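Side-chain contact in D-alanine--D-alanine ligase (Coxiella burnetii, PDB 3TQT), which joins two D-alanines into D-alanyl-D-alanine at the expense of ATP, a step of peptidoglycan biosynthesis: residues I326-Y329 with P330-E334. Sequence-based numbering, arbitrary orientation.
Sequences ISMY and PKMWE
Trp333 turns the CD1-NE1 edge of its indole toward the face of the Tyr329 ring, one helical turn back, in an offset edge-to-face pair with planes at 72°. The five-membered ring and the phenol have centroids 4.9 Å apart, and CD1 of Trp333 comes to 3.5 Å from CE2 of Tyr329. The phenol runs alongside the indole and points the same way, its CG set opposite the backbone N (chi1 -172°). Tyr329 OH sits at the indole edge, near its plane, and takes a weak, bent bond from Trp333 NE1 (3.2 Å, 143°); it is also hydrogen-bonded to Val234 O. At the edge of the phenol, in its plane, lies CD of Pro330, while the Phe323 ring meets the same tyrosine at an incline. One residue earlier in each turn, CE of Met328 touches CG of Met332 at 3.7 Å. Backbone bonds from Lys331 N to Ser327 O (3.0 Å) and from Met332 N to Met328 O (2.7 Å) start the helix; Ser327 is at the N-cap position, but its OG bonds Thr324 OG1 instead of capping. Such i to i+4 pairing belongs to the first turns of helix 328-335, which packs Met328, Tyr329, Met332 and Trp333 on strands 228-236, 241-249 and 298-306 of the ATP-grasp domain.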
loop_
_atom_site.group_PDB
_atom_site.type_symbol
_atom_site.label_atom_id
_atom_site.label_comp_id
_atom_site.label_asym_id
_atom_site.label_seq_id
_atom_site.Cartn_x
_atom_site.Cartn_y
_atom_site.Cartn_z
ATOM N N ILE A 326 13.553 -1.016 25.322
ATOM C CA ILE A 326 12.473 -0.790 26.276
ATOM C C ILE A 326 11.116 -0.667 25.587
ATOM O O ILE A 326 10.107 -0.373 26.235
ATOM C CB ILE A 326 12.702 0.490 27.087
ATOM C CG1 ILE A 326 12.602 1.718 26.174
ATOM C CG2 ILE A 326 14.033 0.433 27.808
ATOM C CD1 ILE A 326 12.615 3.037 26.922
ATOM N N SER A 327 11.093 -0.886 24.275
ATOM C CA SER A 327 9.863 -0.747 23.507
ATOM C C SER A 327 8.900 -1.891 23.787
ATOM O O SER A 327 9.322 -3.035 23.991
ATOM C CB SER A 327 10.167 -0.678 22.014
ATOM O OG SER A 327 10.759 0.562 21.692
ATOM N N MET A 328 7.605 -1.578 23.772
ATOM C CA MET A 328 6.585 -2.548 24.150
ATOM C C MET A 328 6.577 -3.810 23.296
ATOM O O MET A 328 6.383 -4.905 23.817
ATOM C CB MET A 328 5.192 -1.904 24.185
ATOM C CG MET A 328 4.958 -1.064 25.477
ATOM S SD MET A 328 5.021 -2.090 26.956
ATOM C CE MET A 328 3.465 -2.953 26.870
ATOM N N TYR A 329 6.772 -3.676 21.989
ATOM C CA TYR A 329 6.708 -4.874 21.157
ATOM C C TYR A 329 7.710 -5.958 21.607
ATOM O O TYR A 329 7.307 -7.055 21.967
ATOM C CB TYR A 329 6.832 -4.569 19.661
ATOM C CG TYR A 329 6.563 -5.813 18.841
ATOM C CD1 TYR A 329 5.272 -6.128 18.418
ATOM C CD2 TYR A 329 7.585 -6.697 18.544
ATOM C CE1 TYR A 329 5.017 -7.287 17.695
ATOM C CE2 TYR A 329 7.340 -7.850 17.824
ATOM C CZ TYR A 329 6.065 -8.142 17.404
ATOM O OH TYR A 329 5.836 -9.301 16.697
ATOM N N PRO A 330 9.014 -5.654 21.603
ATOM C CA PRO A 330 9.921 -6.682 22.119
ATOM C C PRO A 330 9.711 -6.993 23.603
ATOM O O PRO A 330 9.837 -8.160 23.954
ATOM C CB PRO A 330 11.312 -6.084 21.889
ATOM C CG PRO A 330 11.089 -4.612 21.705
ATOM C CD PRO A 330 9.746 -4.510 21.037
ATOM N N LYS A 331 9.412 -5.997 24.441
ATOM C CA LYS A 331 9.223 -6.257 25.869
ATOM C C LYS A 331 8.063 -7.217 26.133
ATOM O O LYS A 331 8.164 -8.101 26.971
ATOM C CB LYS A 331 9.003 -4.963 26.650
ATOM C CG LYS A 331 10.267 -4.210 26.980
ATOM C CD LYS A 331 9.940 -2.956 27.793
ATOM C CE LYS A 331 9.074 -3.287 29.004
ATOM N NZ LYS A 331 8.723 -2.079 29.809
ATOM N N MET A 332 6.953 -7.038 25.430
ATOM C CA MET A 332 5.827 -7.951 25.588
ATOM C C MET A 332 6.206 -9.383 25.212
ATOM O O MET A 332 5.868 -10.334 25.930
ATOM C CB MET A 332 4.624 -7.481 24.774
ATOM C CG MET A 332 3.893 -6.327 25.439
ATOM S SD MET A 332 2.370 -5.909 24.594
ATOM C CE MET A 332 2.986 -5.061 23.140
ATOM N N TRP A 333 6.906 -9.550 24.090
ATOM C CA TRP A 333 7.366 -10.893 23.735
ATOM C C TRP A 333 8.303 -11.475 24.786
ATOM O O TRP A 333 8.159 -12.635 25.169
ATOM C CB TRP A 333 7.984 -10.960 22.331
ATOM C CG TRP A 333 6.929 -11.124 21.286
ATOM C CD1 TRP A 333 6.685 -10.306 20.220
ATOM C CD2 TRP A 333 5.925 -12.146 21.244
ATOM N NE1 TRP A 333 5.610 -10.767 19.509
ATOM C CE2 TRP A 333 5.124 -11.894 20.114
ATOM C CE3 TRP A 333 5.633 -13.254 22.048
ATOM C CZ2 TRP A 333 4.048 -12.711 19.766
ATOM C CZ3 TRP A 333 4.567 -14.064 21.701
ATOM C CH2 TRP A 333 3.791 -13.791 20.567
ATOM N N GLU A 334 9.256 -10.679 25.257
ATOM C CA GLU A 334 10.174 -11.168 26.290
ATOM C C GLU A 334 9.379 -11.643 27.491
ATOM O O GLU A 334 9.689 -12.669 28.094
ATOM C CB GLU A 334 11.158 -10.081 26.723
ATOM C CG GLU A 334 12.040 -9.548 25.623
ATOM C CD GLU A 334 13.156 -8.674 26.158
ATOM O OE1 GLU A 334 13.435 -8.746 27.375
ATOM O OE2 GLU A 334 13.750 -7.917 25.360
#